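Local coordinates for protein phospholyase (Arthrobacter aurescens, PDB 5G4I) that catalyses pyridoxal-phosphate-dependent elimination of phosphate from phosphorylated amino compounds such as ethanolamine phosphate, although it is a homologue of class III transaminases, at residues Leu58-His69 with Lys412-His423; Leu191-Ile202 with Pro230-Val241. All coordinates share one frame; numbering follows the deposited sequence. Where two conformers were deposited one is given.

Interaction 1: Leu58-His69 with Lys412-His423; sequences LDGYNNVPHVGH and KMRPPLVFGREH. With PO4 (phosphate ion), chain D.
Arg414 carries the polar side of this contact. Its NE and NH2 both bond Tyr61 O, at 2.9 Å and 2.8 Å, side-on and from opposite faces of the carbonyl plane. Both bonds are bent, as expected when two N-H groups share one oxygen. The Arg414 backbone N adds a straighter bond to Gly60 O (2.8 Å, 169°), and farther along Leu417 N binds His66 O.

Two flat groups meet the guanidinium. The Tyr61 ring, its plane tilted 50° from it, takes NH2 over one face in a cation-pi contact, with Arg414 CZ 4.6 Å from the ring centroid. The Asn63 amide is stacked on it, OD1 3.4 Å from Arg414 CZ. A bend at chi3 of Arg414 (65°) turns the group into this slot.

Apolar packing continues from there: Leu417 CB makes a CH-pi contact over the His66 ring, Pro416 CG meets Pro65 CG, and Leu58 CD1 meets Phe419 CE2 at 4.1 Å. Behind Pro416, Asp59 OD1 accepts from Tyr61 N in an Asx turn and from Asn62 N in an Asx motif, while OD2 takes His69 NE2 on its anti lone pair. This fixes the loop that presents Tyr61 O.

Polar contacts end at a bound phosphate, probably from the crystallisation liquor. Arg414 NH1 reaches its O1 at 2.8 Å, NH2 bonds O2, and Lys412 NZ lies 3.2 Å from O3. Gln254 and Arg90 of the second subunit also bond this ion. The anion site lies beside the cofactor pocket, consistent with a place for a substrate's phosphate group.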
loop_
_atom_site.group_PDB
_atom_site.type_symbol
_atom_site.label_atom_id
_atom_site.label_comp_id
_atom_site.label_asym_id
_atom_site.label_seq_id
_atom_site.Cartn_x
_atom_site.Cartn_y
_atom_site.Cartn_z
ATOM N N LEU A 58 -19.443 -18.211 14.893
ATOM C CA LEU A 58 -19.720 -18.287 13.439
ATOM C C LEU A 58 -19.422 -16.885 12.858
ATOM O O LEU A 58 -19.975 -15.898 13.285
ATOM C CB LEU A 58 -21.170 -18.687 13.177
ATOM C CG LEU A 58 -21.596 -18.770 11.679
ATOM C CD1 LEU A 58 -20.784 -19.746 10.906
ATOM C CD2 LEU A 58 -23.098 -19.081 11.570
ATOM N N ASP A 59 -18.512 -16.839 11.826
ATOM C CA ASP A 59 -18.164 -15.590 11.138
ATOM C C ASP A 59 -19.199 -15.189 10.106
ATOM O O ASP A 59 -19.214 -15.801 9.021
ATOM C CB ASP A 59 -16.757 -15.717 10.509
ATOM C CG ASP A 59 -16.175 -14.383 10.016
ATOM O OD1 ASP A 59 -16.954 -13.408 9.882
ATOM O OD2 ASP A 59 -14.940 -14.395 9.794
ATOM N N GLY A 60 -20.091 -14.242 10.423
ATOM C CA GLY A 60 -21.000 -13.619 9.442
ATOM C C GLY A 60 -20.630 -12.261 8.886
ATOM O O GLY A 60 -21.500 -11.507 8.401
ATOM N N TYR A 61 -19.309 -11.962 8.993
ATOM C CA TYR A 61 -18.820 -10.600 8.717
ATOM C C TYR A 61 -17.610 -10.445 7.812
ATOM O O TYR A 61 -17.535 -9.475 7.045
ATOM C CB TYR A 61 -18.559 -9.834 10.105
ATOM C CG TYR A 61 -17.898 -8.466 9.943
ATOM C CD1 TYR A 61 -18.583 -7.448 9.412
ATOM C CD2 TYR A 61 -16.534 -8.369 10.086
ATOM C CE1 TYR A 61 -17.924 -6.241 9.127
ATOM C CE2 TYR A 61 -15.876 -7.192 9.785
ATOM C CZ TYR A 61 -16.628 -6.186 9.361
ATOM O OH TYR A 61 -15.896 -5.024 9.053
ATOM N N ASN A 62 -16.584 -11.284 7.980
ATOM C CA ASN A 62 -15.264 -10.996 7.362
ATOM C C ASN A 62 -15.160 -11.438 5.910
ATOM O O ASN A 62 -15.286 -12.621 5.605
ATOM C CB ASN A 62 -14.126 -11.602 8.186
ATOM C CG ASN A 62 -13.953 -10.835 9.515
ATOM O OD1 ASN A 62 -13.531 -9.666 9.538
ATOM N ND2 ASN A 62 -14.502 -11.432 10.603
ATOM N N ASN A 63 -14.873 -10.465 5.011
ATOM C CA ASN A 63 -14.633 -10.748 3.618
ATOM C C ASN A 63 -13.156 -10.890 3.194
ATOM O O ASN A 63 -12.863 -11.477 2.124
ATOM C CB ASN A 63 -15.267 -9.724 2.703
ATOM C CG ASN A 63 -14.712 -8.325 2.870
ATOM O OD1 ASN A 63 -14.054 -7.994 3.845
ATOM N ND2 ASN A 63 -15.002 -7.473 1.845
ATOM N N VAL A 64 -12.198 -10.483 4.024
ATOM C CA VAL A 64 -10.813 -10.664 3.720
ATOM C C VAL A 64 -10.428 -12.170 3.604
ATOM O O VAL A 64 -9.736 -12.579 2.633
ATOM C CB VAL A 64 -9.891 -9.833 4.685
ATOM C CG1 VAL A 64 -8.445 -10.260 4.560
ATOM C CG2 VAL A 64 -10.069 -8.348 4.424
ATOM N N PRO A 65 -10.835 -13.069 4.558
ATOM C CA PRO A 65 -10.597 -14.495 4.412
ATOM C C PRO A 65 -11.631 -15.139 3.484
ATOM O O PRO A 65 -12.464 -15.967 3.834
ATOM C CB PRO A 65 -10.787 -15.017 5.876
ATOM C CG PRO A 65 -11.713 -14.104 6.452
ATOM C CD PRO A 65 -11.406 -12.742 5.884
ATOM N N HIS A 66 -11.569 -14.668 2.206
ATOM C CA HIS A 66 -12.486 -15.089 1.130
ATOM C C HIS A 66 -12.681 -16.615 1.035
ATOM O O HIS A 66 -13.842 -17.077 0.845
ATOM C CB HIS A 66 -11.876 -14.607 -0.239
ATOM C CG HIS A 66 -12.814 -14.684 -1.418
ATOM N ND1 HIS A 66 -13.981 -13.962 -1.483
ATOM C CD2 HIS A 66 -12.710 -15.375 -2.584
ATOM C CE1 HIS A 66 -14.543 -14.198 -2.668
ATOM N NE2 HIS A 66 -13.813 -15.057 -3.325
ATOM N N VAL A 67 -11.603 -17.405 1.170
ATOM C CA VAL A 67 -11.669 -18.864 1.090
ATOM C C VAL A 67 -11.565 -19.589 2.442
ATOM O O VAL A 67 -11.198 -20.778 2.503
ATOM C CB VAL A 67 -10.720 -19.445 0.011
ATOM C CG1 VAL A 67 -11.181 -18.948 -1.401
ATOM C CG2 VAL A 67 -9.252 -19.063 0.183
ATOM N N GLY A 68 -11.794 -18.825 3.483
ATOM C CA GLY A 68 -11.891 -19.345 4.836
ATOM C C GLY A 68 -10.626 -19.124 5.697
ATOM O O GLY A 68 -9.471 -19.025 5.175
ATOM N N HIS A 69 -10.824 -18.974 7.006
ATOM C CA HIS A 69 -9.699 -18.863 7.926
ATOM C C HIS A 69 -8.747 -20.082 7.886
ATOM O O HIS A 69 -9.213 -21.245 7.843
ATOM C CB HIS A 69 -10.229 -18.706 9.380
ATOM C CG HIS A 69 -11.076 -17.501 9.562
ATOM N ND1 HIS A 69 -10.560 -16.227 9.587
ATOM C CD2 HIS A 69 -12.429 -17.355 9.701
ATOM C CE1 HIS A 69 -11.554 -15.362 9.740
ATOM N NE2 HIS A 69 -12.701 -16.029 9.816
ATOM N N LYS A 412 -25.704 -5.920 8.704
ATOM C CA LYS A 412 -24.896 -6.378 7.578
ATOM C C LYS A 412 -24.314 -7.746 7.816
ATOM O O LYS A 412 -23.644 -7.970 8.853
ATOM C CB LYS A 412 -23.756 -5.492 7.413
ATOM C CG LYS A 412 -22.834 -5.824 6.272
ATOM C CD LYS A 412 -21.413 -5.516 6.658
ATOM C CE LYS A 412 -20.835 -4.265 6.099
ATOM N NZ LYS A 412 -19.361 -4.273 6.156
ATOM N N MET A 413 -24.431 -8.579 6.773
ATOM C CA MET A 413 -23.914 -9.979 6.876
ATOM C C MET A 413 -23.222 -10.352 5.600
ATOM O O MET A 413 -23.802 -10.130 4.496
ATOM C CB MET A 413 -25.071 -10.808 7.049
ATOM C CG MET A 413 -25.614 -10.571 8.455
ATOM S SD MET A 413 -27.279 -10.876 8.900
ATOM C CE MET A 413 -28.556 -11.289 7.746
ATOM N N ARG A 414 -21.983 -10.776 5.767
ATOM C CA ARG A 414 -21.010 -10.823 4.660
ATOM C C ARG A 414 -19.951 -11.792 5.114
ATOM O O ARG A 414 -18.830 -11.424 5.357
ATOM C CB ARG A 414 -20.447 -9.376 4.357
ATOM C CG ARG A 414 -19.338 -9.275 3.239
ATOM C CD ARG A 414 -18.476 -7.981 3.295
ATOM N NE ARG A 414 -17.723 -8.049 4.558
ATOM C CZ ARG A 414 -17.029 -7.008 5.066
ATOM N NH1 ARG A 414 -16.731 -5.927 4.289
ATOM N NH2 ARG A 414 -16.375 -7.060 6.212
ATOM N N PRO A 415 -20.284 -13.106 5.072
ATOM C CA PRO A 415 -19.323 -14.135 5.600
ATOM C C PRO A 415 -18.215 -14.534 4.647
ATOM O O PRO A 415 -18.367 -14.206 3.417
ATOM C CB PRO A 415 -20.257 -15.333 5.853
ATOM C CG PRO A 415 -21.350 -15.183 4.820
ATOM C CD PRO A 415 -21.607 -13.704 4.743
ATOM N N PRO A 416 -17.170 -15.229 5.047
ATOM C CA PRO A 416 -16.270 -15.929 4.105
ATOM C C PRO A 416 -17.083 -16.677 3.032
ATOM O O PRO A 416 -18.196 -17.177 3.306
ATOM C CB PRO A 416 -15.440 -16.865 5.012
ATOM C CG PRO A 416 -15.471 -16.096 6.355
ATOM C CD PRO A 416 -16.857 -15.542 6.479
ATOM N N LEU A 417 -16.573 -16.739 1.787
ATOM C CA LEU A 417 -17.344 -17.355 0.645
ATOM C C LEU A 417 -17.415 -18.889 0.728
ATOM O O LEU A 417 -18.033 -19.531 -0.143
ATOM C CB LEU A 417 -16.818 -16.862 -0.732
ATOM C CG LEU A 417 -17.985 -16.451 -1.655
ATOM C CD1 LEU A 417 -18.597 -15.132 -1.284
ATOM C CD2 LEU A 417 -17.543 -16.414 -3.137
ATOM N N VAL A 418 -16.799 -19.542 1.729
ATOM C CA VAL A 418 -16.969 -20.949 2.048
ATOM C C VAL A 418 -18.162 -21.199 2.994
ATOM O O VAL A 418 -18.430 -22.350 3.369
ATOM C CB VAL A 418 -15.661 -21.565 2.596
ATOM C CG1 VAL A 418 -14.598 -21.646 1.573
ATOM C CG2 VAL A 418 -15.176 -20.843 3.838
ATOM N N PHE A 419 -18.952 -20.202 3.337
ATOM C CA PHE A 419 -20.166 -20.323 4.188
ATOM C C PHE A 419 -21.244 -20.989 3.357
ATOM O O PHE A 419 -21.552 -20.646 2.185
ATOM C CB PHE A 419 -20.590 -18.859 4.499
ATOM C CG PHE A 419 -21.710 -18.619 5.506
ATOM C CD1 PHE A 419 -23.015 -18.514 5.038
ATOM C CD2 PHE A 419 -21.448 -18.319 6.845
ATOM C CE1 PHE A 419 -24.063 -18.122 5.864
ATOM C CE2 PHE A 419 -22.491 -17.934 7.678
ATOM C CZ PHE A 419 -23.766 -17.811 7.181
ATOM N N GLY A 420 -21.821 -22.045 3.956
ATOM C CA GLY A 420 -22.818 -22.939 3.310
ATOM C C GLY A 420 -24.212 -22.878 3.976
ATOM O O GLY A 420 -24.495 -22.073 4.884
ATOM N N ARG A 421 -25.130 -23.750 3.523
ATOM C CA ARG A 421 -26.506 -23.756 3.931
ATOM C C ARG A 421 -26.696 -24.042 5.401
ATOM O O ARG A 421 -27.476 -23.323 6.056
ATOM C CB ARG A 421 -27.298 -24.763 3.048
ATOM C CG ARG A 421 -28.755 -25.015 3.498
ATOM C CD ARG A 421 -29.589 -23.860 3.178
ATOM N N GLU A 422 -25.951 -25.027 5.900
ATOM C CA GLU A 422 -26.022 -25.251 7.374
ATOM C C GLU A 422 -25.658 -23.978 8.165
ATOM O O GLU A 422 -26.276 -23.679 9.213
ATOM C CB GLU A 422 -25.198 -26.416 7.764
ATOM C CG GLU A 422 -25.374 -26.819 9.227
ATOM C CD GLU A 422 -24.514 -28.057 9.665
ATOM O OE1 GLU A 422 -23.645 -28.624 8.871
ATOM O OE2 GLU A 422 -24.691 -28.371 10.900
ATOM N N HIS A 423 -24.624 -23.241 7.723
ATOM C CA HIS A 423 -24.245 -22.028 8.430
ATOM C C HIS A 423 -25.283 -20.922 8.323
ATOM O O HIS A 423 -25.575 -20.172 9.266
ATOM C CB HIS A 423 -22.892 -21.535 7.854
ATOM C CG HIS A 423 -21.808 -22.554 7.797
ATOM N ND1 HIS A 423 -21.375 -23.377 8.826
ATOM C CD2 HIS A 423 -21.005 -22.858 6.744
ATOM C CE1 HIS A 423 -20.369 -24.121 8.420
ATOM N NE2 HIS A 423 -20.146 -23.818 7.133
HETATM P P PO4 D . -15.130 -3.466 6.397
HETATM O O1 PO4 D . -15.816 -3.481 5.159
HETATM O O2 PO4 D . -14.488 -4.783 6.826
HETATM O O3 PO4 D . -16.386 -3.579 7.254
HETATM O O4 PO4 D . -14.280 -2.279 6.766
#

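Interaction 2: Leu191-Ile202 with Pro230-Val241; sequences LEQSLADVDAAI and PSGYIEGVATRV
Arg240 lies across helix 191-202 and meets it along its whole length. Its CB touches Ile202 CD1 at 3.8 Å. With CG anti to the carbonyl carbon (chi1 -70°) and the chain extended to NE, CD then passes Val198 CG1 at 4.0 Å. NE makes a salt bridge with Asp199 OD1 at 2.9 Å; the bond is bent, and the nitrogen stands 34° out of the carboxylate plane on its syn side. At the tip, NH1 turns back to its own helix and bonds Gly236 O, whereas NH2 reaches Asp199 OD2 through a water. Leu195 CB covers one face of the guanidinium, 3.8 Å from NH2. Altogether the side chain is a knob among Leu195, Val198, Asp199 and Ile202.

Leu195 in turn sits among Tyr233, Gly236, Val237 and Arg240. Tyr233 fills a third hole, formed by Leu191, Ser194, Leu195 and Val198, and a second water joins its OH to Ser194 O.

The helix axes approach to 10.3 Å and cross at -23°. This is knobs-into-holes packing of two near-parallel helices on one face of the mixed sheet of a PLP-dependent transferase fold; helix 233-243 forms the beta-alpha-beta crossover between parallel strands 214-217 and 247-251.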
loop_
_atom_site.group_PDB
_atom_site.type_symbol
_atom_site.label_atom_id
_atom_site.label_comp_id
_atom_site.label_asym_id
_atom_site.label_seq_id
_atom_site.Cartn_x
_atom_site.Cartn_y
_atom_site.Cartn_z
ATOM N N LEU A 191 -35.969 8.123 -11.074
ATOM C CA LEU A 191 -34.864 8.020 -12.021
ATOM C C LEU A 191 -34.631 9.377 -12.710
ATOM O O LEU A 191 -33.470 9.836 -12.864
ATOM C CB LEU A 191 -35.056 6.894 -13.047
ATOM C CG LEU A 191 -34.074 6.804 -14.222
ATOM C CD1 LEU A 191 -32.718 6.376 -13.676
ATOM C CD2 LEU A 191 -34.504 5.806 -15.290
ATOM N N GLU A 192 -35.736 10.040 -13.168
ATOM C CA GLU A 192 -35.593 11.313 -13.921
ATOM C C GLU A 192 -34.967 12.365 -13.013
ATOM O O GLU A 192 -34.005 13.065 -13.469
ATOM C CB GLU A 192 -37.005 11.776 -14.460
ATOM N N GLN A 193 -35.385 12.480 -11.742
ATOM C CA GLN A 193 -34.911 13.515 -10.819
ATOM C C GLN A 193 -33.420 13.233 -10.443
ATOM O O GLN A 193 -32.560 14.158 -10.393
ATOM C CB GLN A 193 -35.699 13.653 -9.522
ATOM C CG GLN A 193 -37.134 14.132 -9.758
ATOM C CD GLN A 193 -37.981 14.163 -8.467
ATOM O OE1 GLN A 193 -37.648 13.542 -7.442
ATOM N NE2 GLN A 193 -39.063 14.914 -8.520
ATOM N N SER A 194 -33.062 11.948 -10.271
ATOM C CA SER A 194 -31.659 11.595 -9.928
ATOM C C SER A 194 -30.712 11.902 -11.088
ATOM O O SER A 194 -29.562 12.368 -10.859
ATOM C CB SER A 194 -31.534 10.118 -9.501
ATOM O OG SER A 194 -31.723 9.238 -10.573
ATOM N N LEU A 195 -31.127 11.688 -12.358
ATOM C CA LEU A 195 -30.291 11.995 -13.493
ATOM C C LEU A 195 -30.161 13.515 -13.700
ATOM O O LEU A 195 -29.115 14.009 -14.134
ATOM C CB LEU A 195 -30.738 11.273 -14.768
ATOM C CG LEU A 195 -30.491 9.724 -14.755
ATOM C CD1 LEU A 195 -31.192 9.119 -16.005
ATOM C CD2 LEU A 195 -29.022 9.377 -14.733
ATOM N N ALA A 196 -31.235 14.239 -13.331
ATOM C CA ALA A 196 -31.099 15.730 -13.378
ATOM C C ALA A 196 -30.117 16.250 -12.369
ATOM O O ALA A 196 -29.373 17.240 -12.652
ATOM C CB ALA A 196 -32.486 16.378 -13.143
ATOM N N ASP A 197 -30.040 15.615 -11.204
ATOM C CA ASP A 197 -29.019 15.968 -10.231
ATOM C C ASP A 197 -27.574 15.707 -10.790
ATOM O O ASP A 197 -26.621 16.498 -10.531
ATOM C CB ASP A 197 -29.151 15.148 -8.926
ATOM C CG ASP A 197 -30.327 15.479 -8.047
ATOM O OD1 ASP A 197 -31.067 16.395 -8.336
ATOM O OD2 ASP A 197 -30.456 14.694 -7.011
ATOM N N VAL A 198 -27.396 14.616 -11.566
ATOM C CA VAL A 198 -26.124 14.335 -12.198
ATOM C C VAL A 198 -25.800 15.455 -13.253
ATOM O O VAL A 198 -24.612 15.952 -13.280
ATOM C CB VAL A 198 -26.074 12.943 -12.871
ATOM C CG1 VAL A 198 -24.832 12.695 -13.643
ATOM C CG2 VAL A 198 -26.277 11.854 -11.843
ATOM N N ASP A 199 -26.771 15.822 -14.112
ATOM C CA ASP A 199 -26.600 16.920 -15.059
ATOM C C ASP A 199 -26.092 18.207 -14.346
ATOM O O ASP A 199 -25.084 18.822 -14.791
ATOM C CB ASP A 199 -27.900 17.286 -15.726
ATOM C CG ASP A 199 -28.508 16.168 -16.631
ATOM O OD1 ASP A 199 -27.720 15.342 -17.174
ATOM O OD2 ASP A 199 -29.769 16.321 -16.846
ATOM N N ALA A 200 -26.706 18.496 -13.173
ATOM C CA ALA A 200 -26.338 19.710 -12.430
ATOM C C ALA A 200 -24.927 19.661 -11.876
ATOM O O ALA A 200 -24.141 20.628 -11.832
ATOM C CB ALA A 200 -27.381 20.047 -11.337
ATOM N N ALA A 201 -24.568 18.488 -11.299
ATOM C CA ALA A 201 -23.237 18.297 -10.712
ATOM C C ALA A 201 -22.148 18.470 -11.785
ATOM O O ALA A 201 -21.082 19.117 -11.558
ATOM C CB ALA A 201 -23.127 16.864 -10.128
ATOM N N ILE A 202 -22.357 17.856 -12.944
ATOM C CA ILE A 202 -21.418 17.958 -14.065
ATOM C C ILE A 202 -21.229 19.427 -14.544
ATOM O O ILE A 202 -20.116 19.910 -14.742
ATOM C CB ILE A 202 -21.815 16.987 -15.244
ATOM C CG1 ILE A 202 -21.569 15.527 -14.822
ATOM C CG2 ILE A 202 -21.092 17.327 -16.521
ATOM C CD1 ILE A 202 -22.007 14.515 -15.888
ATOM N N PRO A 230 -32.754 2.012 -9.363
ATOM C CA PRO A 230 -33.589 1.832 -10.582
ATOM C C PRO A 230 -32.778 1.476 -11.793
ATOM O O PRO A 230 -31.621 1.948 -11.970
ATOM C CB PRO A 230 -34.274 3.250 -10.756
ATOM C CG PRO A 230 -33.443 4.183 -9.992
ATOM C CD PRO A 230 -32.552 3.431 -9.022
ATOM N N SER A 231 -33.317 0.656 -12.717
ATOM C CA SER A 231 -32.675 0.341 -13.966
ATOM C C SER A 231 -32.389 1.628 -14.765
ATOM O O SER A 231 -33.303 2.442 -14.903
ATOM C CB SER A 231 -33.569 -0.564 -14.854
ATOM O OG SER A 231 -32.805 -1.102 -15.908
ATOM N N GLY A 232 -31.181 1.752 -15.342
ATOM C CA GLY A 232 -30.807 2.882 -16.225
ATOM C C GLY A 232 -30.024 3.993 -15.512
ATOM O O GLY A 232 -29.548 4.888 -16.179
ATOM N N TYR A 233 -29.950 3.982 -14.175
ATOM C CA TYR A 233 -29.225 5.021 -13.469
ATOM C C TYR A 233 -27.712 4.967 -13.757
ATOM O O TYR A 233 -27.113 5.950 -14.277
ATOM C CB TYR A 233 -29.479 5.038 -11.976
ATOM C CG TYR A 233 -28.663 6.138 -11.222
ATOM C CD1 TYR A 233 -29.053 7.454 -11.259
ATOM C CD2 TYR A 233 -27.476 5.849 -10.580
ATOM C CE1 TYR A 233 -28.367 8.489 -10.638
ATOM C CE2 TYR A 233 -26.772 6.834 -9.905
ATOM C CZ TYR A 233 -27.208 8.172 -9.954
ATOM O OH TYR A 233 -26.507 9.174 -9.282
ATOM N N ILE A 234 -27.090 3.811 -13.467
ATOM C CA ILE A 234 -25.646 3.693 -13.745
ATOM C C ILE A 234 -25.272 3.945 -15.198
ATOM O O ILE A 234 -24.285 4.636 -15.587
ATOM C CB ILE A 234 -25.059 2.360 -13.211
ATOM C CG1 ILE A 234 -25.227 2.290 -11.688
ATOM C CG2 ILE A 234 -23.621 2.112 -13.621
ATOM C CD1 ILE A 234 -24.369 3.302 -10.855
ATOM N N GLU A 235 -26.080 3.357 -16.117
ATOM C CA GLU A 235 -25.871 3.551 -17.535
ATOM C C GLU A 235 -25.999 5.045 -17.952
ATOM O O GLU A 235 -25.210 5.560 -18.747
ATOM C CB GLU A 235 -26.938 2.700 -18.294
ATOM C CG GLU A 235 -26.928 1.166 -17.937
ATOM C CD GLU A 235 -27.574 0.520 -16.604
ATOM O OE1 GLU A 235 -27.977 0.908 -15.625
ATOM O OE2 GLU A 235 -27.721 -0.638 -16.556
ATOM N N GLY A 236 -26.975 5.706 -17.367
ATOM C CA GLY A 236 -27.182 7.172 -17.623
ATOM C C GLY A 236 -26.003 8.025 -17.111
ATOM O O GLY A 236 -25.608 9.028 -17.761
ATOM N N VAL A 237 -25.502 7.676 -15.939
ATOM C CA VAL A 237 -24.312 8.360 -15.391
ATOM C C VAL A 237 -23.149 8.165 -16.294
ATOM O O VAL A 237 -22.432 9.133 -16.655
ATOM C CB VAL A 237 -24.003 7.927 -13.924
ATOM C CG1 VAL A 237 -22.680 8.565 -13.483
ATOM C CG2 VAL A 237 -25.115 8.254 -12.988
ATOM N N ALA A 238 -22.840 6.923 -16.744
ATOM C CA ALA A 238 -21.783 6.664 -17.661
ATOM C C ALA A 238 -21.848 7.456 -19.004
ATOM O O ALA A 238 -20.838 8.016 -19.405
ATOM C CB ALA A 238 -21.685 5.117 -17.936
ATOM N N THR A 239 -23.061 7.495 -19.575
ATOM C CA THR A 239 -23.200 8.256 -20.829
ATOM C C THR A 239 -22.852 9.751 -20.610
ATOM O O THR A 239 -22.069 10.328 -21.401
ATOM C CB THR A 239 -24.623 8.090 -21.313
ATOM O OG1 THR A 239 -24.848 6.674 -21.623
ATOM C CG2 THR A 239 -24.828 8.933 -22.557
ATOM N N ARG A 240 -23.366 10.287 -19.494
ATOM C CA ARG A 240 -23.144 11.766 -19.206
ATOM C C ARG A 240 -21.658 12.065 -18.875
ATOM O O ARG A 240 -21.055 13.006 -19.331
ATOM C CB ARG A 240 -24.044 12.210 -18.093
ATOM C CG ARG A 240 -25.541 12.260 -18.519
ATOM C CD ARG A 240 -26.491 12.269 -17.302
ATOM N NE ARG A 240 -27.896 12.491 -17.622
ATOM C CZ ARG A 240 -28.664 11.575 -18.187
ATOM N NH1 ARG A 240 -28.212 10.359 -18.475
ATOM N NH2 ARG A 240 -29.953 11.889 -18.472
ATOM N N VAL A 241 -21.016 11.169 -18.098
ATOM C CA VAL A 241 -19.637 11.339 -17.773
ATOM C C VAL A 241 -18.733 11.271 -19.040
ATOM O O VAL A 241 -17.815 12.068 -19.169
ATOM C CB VAL A 241 -19.217 10.253 -16.727
ATOM C CG1 VAL A 241 -17.648 10.081 -16.573
ATOM C CG2 VAL A 241 -19.839 10.544 -15.391
HETATM O O HOH W 1 -28.005 11.283 -8.576
HETATM O O HOH W 2 -31.279 14.283 -17.720
#

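The two contacts lie on opposite sides of the chain's centre, their own centres 34 Å apart and their nearest atoms about 19 Å apart, so neither touches the other. Along the sequence, both segments of interaction 2 fall between those of interaction 1, all four within the class III aminotransferase region. Interaction 1 borders the cofactor pocket: the Arg414 side chain comes within about 6 Å of the bound pyridoxal phosphate and about 3 Å from that of Gln254, a cofactor-binding residue, and the second subunit also reaches it. Interaction 2 lies away from that pocket, touches no other chain of the assembly, and packs helices against the sheet with strands 140-143, 171-174 and 214-217.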